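PDB 2X9L: teicoplanin pseudoaglycone deacetylases Orf2 from Actinoplanes teichomyceticus, which probably removes the N-acetyl group from the acetylated glucosamine of the teicoplanin pseudoaglycone, as a zinc-dependent deacetylase of the PIG-L family. Local coordinates for residues A156-H161 against L184-P189; S14-D19 against P162-T167; L39-F44 against G93-S98. All blocks are in the same frame, centred on the assembly; numbering follows the deposited sequence.

Overall arrangement
All three contacts are largely buried and lie where loops leave the parallel part of the sheet, and all touch the same octyl glucoside. Contact 2 lies nearest the middle of the chain, about 4 Å from its centre, and is the one built round zinc, with His16 and Asp19 from 14-19 and His164 from 162-167 as ligands. Contact 1 is about 9 Å from it, centre to centre, and lends it second-shell support through Asp187; its chemistry is carboxylate to backbone amide. Contact 3, about 7 Å from contact 2, lies toward the edge strand 89-92, includes the exposed Arg94 and is mostly aromatic and backbone across the segments, and polar where Asp97 and Ser98 meet the sugar.

Contact 1 of 3, residues A156-H161 against L184-P189; sequences AAIGEH and LWEDLP. With BOG (octyl beta-D-glucopyranoside), chain C.
With CG anti to its carbonyl carbon (chi1 -51°), Asp187 brings its carboxylate up to the backbone of Ala157 and Ile158, while Ile158, its CG1 likewise anti to the carbonyl carbon, extends CD1 to 3.9 Å from Glu186 CG. One carboxylate oxygen does most of the touching: Ile158 N reaches Asp187 OD1 at 2.9 Å in a weak, bent hydrogen bond, and Ala157 N lies 2.9 Å from that same OD1. The other oxygen, OD2, accepts from ND1 of the zinc ligand His164, a second-shell bond that should fix the rotation of that ring.

Ala157 to Glu160 form a type II turn, closed by Glu160 N donating to Ala157 O at 3.0 Å. Gly159 fills its third position with phi 106°, where a side chain would jam against the preceding carbonyl. Upstream, Ala156 N donates to Trp185 O at 3.1 Å, in the carbonyl plane, and Ala156 CB rests 4.1 Å from Leu184 CB.

Beyond the turn, His161 has C8' of the octyl glucoside over one ring face, its CE1 3.1 Å from O6 of that ligand, and a weak bond from NE2 to Asp163. An alanine at this position is likely to open a gap beside the glucoside and take from His16 an aromatic neighbour.

His161 is the N-cap residue of helix 162-177, the crossover of a beta-alpha-beta unit joining the adjacent parallel strands 151-155 and 182-185; strand 182-185 pairs on its other edge, antiparallel, with 263-269.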
# COMPACT_ATOMS: atom_id res chain seq x y z
N ALA A 156 -5.61 1.88 -4.57
CA ALA A 156 -7.00 1.81 -5.00
C ALA A 156 -7.82 0.79 -4.21
O ALA A 156 -9.05 0.80 -4.25
CB ALA A 156 -7.06 1.46 -6.51
N ALA A 157 -7.12 -0.11 -3.51
CA ALA A 157 -7.76 -1.19 -2.76
C ALA A 157 -8.43 -2.22 -3.69
O ALA A 157 -9.41 -2.88 -3.31
CB ALA A 157 -8.75 -0.65 -1.72
N ILE A 158 -7.91 -2.35 -4.90
CA ILE A 158 -8.31 -3.46 -5.75
C ILE A 158 -7.96 -4.74 -5.02
O ILE A 158 -6.84 -4.90 -4.51
CB ILE A 158 -7.60 -3.41 -7.10
CG1 ILE A 158 -8.09 -2.20 -7.90
CG2 ILE A 158 -7.84 -4.71 -7.88
CD1 ILE A 158 -7.26 -1.93 -9.15
N GLY A 159 -8.91 -5.66 -4.94
CA GLY A 159 -8.67 -6.88 -4.18
C GLY A 159 -9.41 -6.87 -2.86
O GLY A 159 -9.60 -7.93 -2.24
N GLU A 160 -9.80 -5.68 -2.41
CA GLU A 160 -10.68 -5.54 -1.25
C GLU A 160 -10.10 -5.95 0.10
O GLU A 160 -10.84 -6.21 1.04
CB GLU A 160 -11.99 -6.31 -1.49
CG GLU A 160 -12.73 -5.83 -2.70
CD GLU A 160 -14.04 -6.56 -2.89
OE1 GLU A 160 -14.03 -7.63 -3.52
OE2 GLU A 160 -15.07 -6.07 -2.38
N HIS A 161 -8.77 -5.98 0.22
CA HIS A 161 -8.16 -6.18 1.53
C HIS A 161 -8.63 -5.06 2.46
O HIS A 161 -8.55 -3.88 2.10
CB HIS A 161 -6.63 -6.18 1.44
CG HIS A 161 -5.96 -6.60 2.72
ND1 HIS A 161 -5.06 -7.64 2.79
CD2 HIS A 161 -6.10 -6.13 3.98
CE1 HIS A 161 -4.66 -7.79 4.04
NE2 HIS A 161 -5.28 -6.88 4.79
N LEU A 184 -4.59 7.32 -6.91
CA LEU A 184 -4.57 5.95 -6.42
C LEU A 184 -3.81 5.09 -7.42
O LEU A 184 -3.99 5.24 -8.62
CB LEU A 184 -5.99 5.40 -6.30
CG LEU A 184 -6.98 6.19 -5.45
CD1 LEU A 184 -8.34 5.50 -5.46
CD2 LEU A 184 -6.49 6.39 -4.01
N TRP A 185 -2.96 4.19 -6.93
CA TRP A 185 -2.27 3.25 -7.81
C TRP A 185 -3.06 1.96 -7.96
O TRP A 185 -3.88 1.61 -7.11
CB TRP A 185 -0.85 2.94 -7.33
CG TRP A 185 -0.76 2.30 -5.96
CD1 TRP A 185 -1.28 1.10 -5.57
CD2 TRP A 185 -0.06 2.82 -4.83
NE1 TRP A 185 -0.97 0.85 -4.24
CE2 TRP A 185 -0.21 1.90 -3.77
CE3 TRP A 185 0.69 3.99 -4.61
CZ2 TRP A 185 0.35 2.11 -2.51
CZ3 TRP A 185 1.24 4.20 -3.36
CH2 TRP A 185 1.06 3.27 -2.32
N GLU A 186 -2.81 1.25 -9.05
CA GLU A 186 -3.38 -0.08 -9.23
C GLU A 186 -2.66 -1.08 -8.31
O GLU A 186 -1.46 -1.33 -8.47
CB GLU A 186 -3.23 -0.48 -10.69
CG GLU A 186 -3.88 -1.78 -11.02
CD GLU A 186 -3.72 -2.14 -12.47
OE1 GLU A 186 -4.69 -2.68 -13.04
OE2 GLU A 186 -2.63 -1.89 -13.03
N ASP A 187 -3.38 -1.64 -7.34
CA ASP A 187 -2.75 -2.56 -6.39
C ASP A 187 -2.14 -3.75 -7.10
O ASP A 187 -2.84 -4.49 -7.78
CB ASP A 187 -3.75 -3.08 -5.34
CG ASP A 187 -4.52 -1.97 -4.68
OD1 ASP A 187 -5.24 -1.25 -5.40
OD2 ASP A 187 -4.42 -1.83 -3.43
N LEU A 188 -0.84 -3.97 -6.91
CA LEU A 188 -0.19 -5.17 -7.46
C LEU A 188 0.34 -6.05 -6.34
O LEU A 188 0.80 -5.54 -5.32
CB LEU A 188 0.94 -4.77 -8.41
CG LEU A 188 0.55 -3.90 -9.60
CD1 LEU A 188 1.78 -3.35 -10.32
CD2 LEU A 188 -0.31 -4.69 -10.57
N PRO A 189 0.31 -7.38 -6.52
CA PRO A 189 -0.15 -8.09 -7.73
C PRO A 189 -1.66 -8.36 -7.76
O PRO A 189 -2.12 -9.09 -8.64
CB PRO A 189 0.59 -9.42 -7.63
CG PRO A 189 0.65 -9.66 -6.16
CD PRO A 189 0.94 -8.30 -5.56
C1 BOG C . -1.97 -10.04 2.95
O1 BOG C . -2.92 -10.32 1.97
C2 BOG C . -0.77 -9.15 2.57
O2 BOG C . -0.18 -9.36 1.33
C3 BOG C . 0.13 -8.67 3.71
O3 BOG C . 1.07 -7.71 3.44
C4 BOG C . -0.43 -8.72 5.15
O4 BOG C . 0.49 -8.54 6.18
C5 BOG C . -1.65 -9.62 5.41
O5 BOG C . -2.45 -10.04 4.29
C6 BOG C . -2.39 -9.45 6.70
O6 BOG C . -3.14 -8.29 6.67
C1' BOG C . -3.86 -11.31 2.22
C2' BOG C . -4.86 -11.57 1.12
C3' BOG C . -6.28 -11.11 1.31
C4' BOG C . -7.16 -11.92 2.24
C5' BOG C . -8.47 -11.31 2.70
C6' BOG C . -8.80 -11.36 4.17
C7' BOG C . -8.37 -10.20 5.04
C8' BOG C . -6.96 -10.15 5.53

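Contact 2 of 3, residues S14-D19 against P162-T167; sequences SPHLDD and PDHEAT. With ZN (zinc ion), chain B; BOG (octyl beta-D-glucopyranoside), chain C.
His16 and His164, one from each segment, meet at the zinc ion, which lies 2.2 Å from His16 ND1 and 2.2 Å from His164 NE2. Asp19 adds both carboxylate oxygens unevenly, OD2 at 2.2 Å and OD1 at 2.5 Å from zinc, and a water at 2.4 Å from the metal completes the shell. The Asp19 carboxylate stands at 82° to the His164 ring plane. The water donates to Asp18 OD1 and also bonds O2 and O3 of the octyl glucoside.

Behind the ligands, His16 NE2 donates to Asp163 OD2 over 2.7 Å at 162°, nearly within the ring plane and onto the anti lone pair, which fixes how the imidazole is rotated. C4 of the glucoside lies over one face of that ring. His164 is held from another side: Pro15 CG sits 3.7 Å from its ring centroid, a CH-pi contact over the face, while ND1 is taken up by Asp187. Asp19 OD2 is gripped twice, by zinc and by His16 N at 2.8 Å.

Further out, Arg101 forms a salt bridge with Asp163 OD1, and Ser98 N bonds its OD2. His16, Asp97 and Asp163 are also seen binding a second zinc in this protein. The sequences His16-Leu17-Asp18-Asp19 and His161-Pro162-Asp163-His164 match the metal-binding motifs of PIG-L deacetylases.

The first motif joins strand 9-14 to helix 19-33, and the second opens helix 162-177, whose Thr167 touches Pro15, Phe44 and Thr154 of the neighbouring strand 151-155.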
# COMPACT_ATOMS: atom_id res chain seq x y z
N SER A 14 1.25 3.68 2.00
CA SER A 14 1.19 2.25 1.73
C SER A 14 0.43 1.56 2.87
O SER A 14 0.67 1.84 4.03
CB SER A 14 2.63 1.71 1.65
OG SER A 14 2.66 0.33 1.29
N PRO A 15 -0.52 0.68 2.53
CA PRO A 15 -1.21 -0.07 3.59
C PRO A 15 -0.23 -0.94 4.37
O PRO A 15 -0.16 -0.84 5.60
CB PRO A 15 -2.20 -0.95 2.83
CG PRO A 15 -2.36 -0.29 1.50
CD PRO A 15 -1.05 0.36 1.19
N HIS A 16 0.51 -1.80 3.66
CA HIS A 16 1.42 -2.73 4.31
C HIS A 16 2.84 -2.51 3.86
O HIS A 16 3.09 -1.78 2.90
CB HIS A 16 1.05 -4.19 3.97
CG HIS A 16 -0.32 -4.57 4.42
ND1 HIS A 16 -1.32 -4.94 3.53
CD2 HIS A 16 -0.87 -4.63 5.65
CE1 HIS A 16 -2.42 -5.21 4.21
NE2 HIS A 16 -2.17 -5.04 5.49
N LEU A 17 3.76 -3.19 4.54
CA LEU A 17 5.17 -3.10 4.22
C LEU A 17 5.45 -3.93 2.96
O LEU A 17 5.74 -5.12 3.04
CB LEU A 17 6.01 -3.60 5.40
CG LEU A 17 5.82 -2.73 6.64
CD1 LEU A 17 6.25 -3.47 7.91
CD2 LEU A 17 6.53 -1.36 6.53
N ASP A 18 5.29 -3.27 1.82
CA ASP A 18 5.63 -3.76 0.48
C ASP A 18 4.68 -3.24 -0.60
O ASP A 18 5.02 -3.24 -1.79
CB ASP A 18 5.74 -5.28 0.37
CG ASP A 18 4.44 -6.01 0.62
OD1 ASP A 18 3.42 -5.37 0.98
OD2 ASP A 18 4.44 -7.25 0.46
N ASP A 19 3.52 -2.74 -0.21
CA ASP A 19 2.52 -2.38 -1.22
C ASP A 19 2.97 -1.26 -2.15
O ASP A 19 2.76 -1.35 -3.36
CB ASP A 19 1.19 -1.99 -0.58
CG ASP A 19 0.46 -3.17 0.02
OD1 ASP A 19 0.21 -4.16 -0.70
OD2 ASP A 19 0.11 -3.07 1.21
N PRO A 162 -9.12 -5.41 3.65
CA PRO A 162 -9.69 -4.37 4.52
C PRO A 162 -8.68 -3.30 4.94
O PRO A 162 -9.08 -2.16 5.17
CB PRO A 162 -10.17 -5.15 5.76
CG PRO A 162 -9.43 -6.46 5.71
CD PRO A 162 -9.21 -6.75 4.25
N ASP A 163 -7.40 -3.67 5.06
CA ASP A 163 -6.36 -2.70 5.40
C ASP A 163 -6.15 -1.73 4.23
O ASP A 163 -5.87 -0.55 4.44
CB ASP A 163 -5.03 -3.40 5.73
CG ASP A 163 -5.06 -4.16 7.05
OD1 ASP A 163 -5.98 -3.92 7.86
OD2 ASP A 163 -4.17 -5.01 7.27
N HIS A 164 -6.27 -2.22 3.00
CA HIS A 164 -6.15 -1.34 1.85
C HIS A 164 -7.31 -0.37 1.78
O HIS A 164 -7.14 0.82 1.48
CB HIS A 164 -6.05 -2.12 0.54
CG HIS A 164 -4.76 -2.88 0.39
ND1 HIS A 164 -4.09 -2.98 -0.80
CD2 HIS A 164 -4.02 -3.53 1.31
CE1 HIS A 164 -2.98 -3.69 -0.62
NE2 HIS A 164 -2.92 -4.03 0.66
N GLU A 165 -8.50 -0.89 2.02
CA GLU A 165 -9.70 -0.06 2.01
C GLU A 165 -9.61 1.01 3.09
O GLU A 165 -9.96 2.17 2.84
CB GLU A 165 -10.95 -0.92 2.18
CG GLU A 165 -11.27 -1.75 0.93
CD GLU A 165 -12.45 -2.70 1.09
OE1 GLU A 165 -12.90 -3.25 0.06
OE2 GLU A 165 -12.92 -2.90 2.23
N ALA A 166 -9.14 0.65 4.28
CA ALA A 166 -9.04 1.62 5.37
C ALA A 166 -8.03 2.72 5.02
O ALA A 166 -8.27 3.91 5.28
CB ALA A 166 -8.60 0.92 6.67
N THR A 167 -6.91 2.30 4.45
CA THR A 167 -5.84 3.21 4.06
C THR A 167 -6.35 4.17 3.00
O THR A 167 -6.18 5.38 3.11
CB THR A 167 -4.61 2.47 3.51
OG1 THR A 167 -4.06 1.64 4.53
CG2 THR A 167 -3.53 3.46 3.04
ZN ZN B . -1.03 -4.92 1.38
C1 BOG C . -1.97 -10.04 2.95
O1 BOG C . -2.92 -10.32 1.97
C2 BOG C . -0.77 -9.15 2.57
O2 BOG C . -0.18 -9.36 1.33
C3 BOG C . 0.13 -8.67 3.71
O3 BOG C . 1.07 -7.71 3.44
C4 BOG C . -0.43 -8.72 5.15
O4 BOG C . 0.49 -8.54 6.18
C5 BOG C . -1.65 -9.62 5.41
O5 BOG C . -2.45 -10.04 4.29
C6 BOG C . -2.39 -9.45 6.70
O6 BOG C . -3.14 -8.29 6.67
C1' BOG C . -3.86 -11.31 2.22
C2' BOG C . -4.86 -11.57 1.12
C3' BOG C . -6.28 -11.11 1.31
C4' BOG C . -7.16 -11.92 2.24
C5' BOG C . -8.47 -11.31 2.70
C6' BOG C . -8.80 -11.36 4.17
C7' BOG C . -8.37 -10.20 5.04
C8' BOG C . -6.96 -10.15 5.53
O HOH W 1 0.70 -6.55 1.05

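Contact 3 of 3, residues L39-F44 against G93-S98; sequences LVYTVF and GRFLDS. With BOG (octyl beta-D-glucopyranoside), chain C.
Phe95 turns its ring edge to the strand segment, with Tyr41 OH in the ring plane 3.7 Å from Phe95 CE1 and Val43 O at the edge as well; Arg94 CG lies over the centre of one face. The Phe44 ring has Val43 CG1 over one face, offset toward the rim, and at its edge Leu96 O lies 3.2 Å from Phe44 CD1. Val43 also reaches across the contact, its CG1 3.6 Å from Phe95 CD1. At the Tyr41 ring edge an in-plane water bridges OH to Arg94 N.

Two backbone bonds set the spacing. Gly93 N donates to Thr42 O at 2.7 Å, nearly along the C=O axis, and Phe95 N to Val43 O at 3.3 Å, tilted 17° from the carbonyl plane. Gly93 fits closely: with the neighbours as they stand, a CB would run into Thr42 O, Val43 O and Tyr41 CE1.

This is the edge of a Rossmann-like sheet, where strand 89-92 pairs in parallel with 37-42 and the chains go on together past the strand ends into the loops that carry the metal-site residues. Here the chemistry turns polar. Asp97, its CG anti to the backbone N (chi1 -162°), holds the carboxylate toward the octyl glucoside, whose O6 donates to Asp97 OD1 at 2.6 Å; that O6 also accepts from Ser98 OG, again at 2.6 Å. Asp97 is seen as a zinc ligand in this protein, and its side chain is about 7 Å from the zinc bound here. At the outer end, the Arg94 guanidinium forms salt bridges with Asp139 and Glu135 of helix 126-147.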
# COMPACT_ATOMS: atom_id res chain seq x y z
N LEU A 39 8.44 10.52 0.29
CA LEU A 39 8.30 9.84 1.56
C LEU A 39 7.25 8.77 1.41
O LEU A 39 6.15 9.06 0.94
CB LEU A 39 7.86 10.82 2.64
CG LEU A 39 7.56 10.26 4.04
CD1 LEU A 39 8.80 9.60 4.62
CD2 LEU A 39 7.06 11.39 4.96
N VAL A 40 7.57 7.56 1.85
CA VAL A 40 6.60 6.47 1.85
C VAL A 40 6.23 6.16 3.29
O VAL A 40 7.05 5.65 4.04
CB VAL A 40 7.17 5.22 1.23
CG1 VAL A 40 6.14 4.06 1.31
CG2 VAL A 40 7.60 5.49 -0.22
N TYR A 41 5.00 6.49 3.65
CA TYR A 41 4.49 6.25 4.99
C TYR A 41 3.67 4.96 4.91
O TYR A 41 2.80 4.84 4.07
CB TYR A 41 3.63 7.43 5.43
CG TYR A 41 2.68 7.17 6.59
CD1 TYR A 41 3.16 6.80 7.83
CD2 TYR A 41 1.30 7.30 6.43
CE1 TYR A 41 2.29 6.56 8.89
CE2 TYR A 41 0.42 7.05 7.48
CZ TYR A 41 0.93 6.68 8.70
OH TYR A 41 0.05 6.43 9.75
N THR A 42 3.98 4.00 5.76
CA THR A 42 3.23 2.75 5.79
C THR A 42 2.32 2.76 7.01
O THR A 42 2.78 2.90 8.15
CB THR A 42 4.17 1.53 5.78
OG1 THR A 42 4.95 1.54 4.57
CG2 THR A 42 3.40 0.23 5.83
N VAL A 43 1.02 2.63 6.77
CA VAL A 43 0.02 2.71 7.82
C VAL A 43 0.11 1.55 8.81
O VAL A 43 0.27 1.76 10.02
CB VAL A 43 -1.41 2.73 7.20
CG1 VAL A 43 -2.49 2.78 8.29
CG2 VAL A 43 -1.56 3.91 6.27
N PHE A 44 0.04 0.32 8.30
CA PHE A 44 -0.09 -0.85 9.17
C PHE A 44 1.26 -1.48 9.50
O PHE A 44 1.47 -2.67 9.27
CB PHE A 44 -1.09 -1.85 8.57
CG PHE A 44 -2.50 -1.32 8.57
CD1 PHE A 44 -3.25 -1.34 9.73
CD2 PHE A 44 -3.02 -0.72 7.45
CE1 PHE A 44 -4.52 -0.81 9.76
CE2 PHE A 44 -4.30 -0.19 7.46
CZ PHE A 44 -5.05 -0.24 8.62
N GLY A 93 4.17 3.59 10.40
CA GLY A 93 3.03 3.95 11.23
C GLY A 93 2.75 3.00 12.37
O GLY A 93 3.42 1.97 12.53
N ARG A 94 1.74 3.34 13.15
CA ARG A 94 1.50 2.69 14.43
C ARG A 94 0.42 1.62 14.37
O ARG A 94 0.20 0.91 15.36
CB ARG A 94 1.09 3.74 15.47
CG ARG A 94 -0.23 4.43 15.12
CD ARG A 94 -0.77 5.27 16.27
NE ARG A 94 -1.80 6.22 15.86
CZ ARG A 94 -3.08 6.16 16.22
NH1 ARG A 94 -3.52 5.18 17.00
NH2 ARG A 94 -3.95 7.08 15.79
N PHE A 95 -0.28 1.51 13.25
CA PHE A 95 -1.46 0.64 13.21
C PHE A 95 -1.11 -0.83 12.99
O PHE A 95 -0.19 -1.17 12.26
CB PHE A 95 -2.46 1.15 12.16
CG PHE A 95 -2.85 2.57 12.40
CD1 PHE A 95 -2.16 3.60 11.78
CD2 PHE A 95 -3.87 2.87 13.29
CE1 PHE A 95 -2.50 4.91 12.03
CE2 PHE A 95 -4.21 4.19 13.54
CZ PHE A 95 -3.52 5.20 12.90
N LEU A 96 -1.88 -1.70 13.64
CA LEU A 96 -1.58 -3.12 13.59
C LEU A 96 -2.18 -3.75 12.35
O LEU A 96 -3.35 -3.53 12.06
CB LEU A 96 -2.17 -3.82 14.83
CG LEU A 96 -1.51 -3.53 16.17
CD1 LEU A 96 -2.32 -4.23 17.28
CD2 LEU A 96 -0.07 -3.99 16.16
N ASP A 97 -1.37 -4.54 11.66
CA ASP A 97 -1.82 -5.38 10.55
C ASP A 97 -3.05 -6.17 10.96
O ASP A 97 -3.23 -6.48 12.13
CB ASP A 97 -0.69 -6.35 10.18
CG ASP A 97 -0.83 -6.96 8.80
OD1 ASP A 97 -1.77 -6.62 8.05
OD2 ASP A 97 0.03 -7.79 8.45
N SER A 98 -3.89 -6.51 9.99
CA SER A 98 -5.16 -7.18 10.25
C SER A 98 -5.02 -8.45 11.10
O SER A 98 -5.90 -8.75 11.92
CB SER A 98 -5.87 -7.51 8.95
OG SER A 98 -5.17 -8.50 8.21
C1 BOG C . -1.97 -10.04 2.95
O1 BOG C . -2.92 -10.32 1.97
C2 BOG C . -0.77 -9.15 2.57
O2 BOG C . -0.18 -9.36 1.33
C3 BOG C . 0.13 -8.67 3.71
O3 BOG C . 1.07 -7.71 3.44
C4 BOG C . -0.43 -8.72 5.15
O4 BOG C . 0.49 -8.54 6.18
C5 BOG C . -1.65 -9.62 5.41
O5 BOG C . -2.45 -10.04 4.29
C6 BOG C . -2.39 -9.45 6.70
O6 BOG C . -3.14 -8.29 6.67
C1' BOG C . -3.86 -11.31 2.22
C2' BOG C . -4.86 -11.57 1.12
C3' BOG C . -6.28 -11.11 1.31
C4' BOG C . -7.16 -11.92 2.24
C5' BOG C . -8.47 -11.31 2.70
C6' BOG C . -8.80 -11.36 4.17
C7' BOG C . -8.37 -10.20 5.04
C8' BOG C . -6.96 -10.15 5.53
O HOH W 2 1.01 6.12 12.27
O HOH W 3 1.53 -4.47 12.15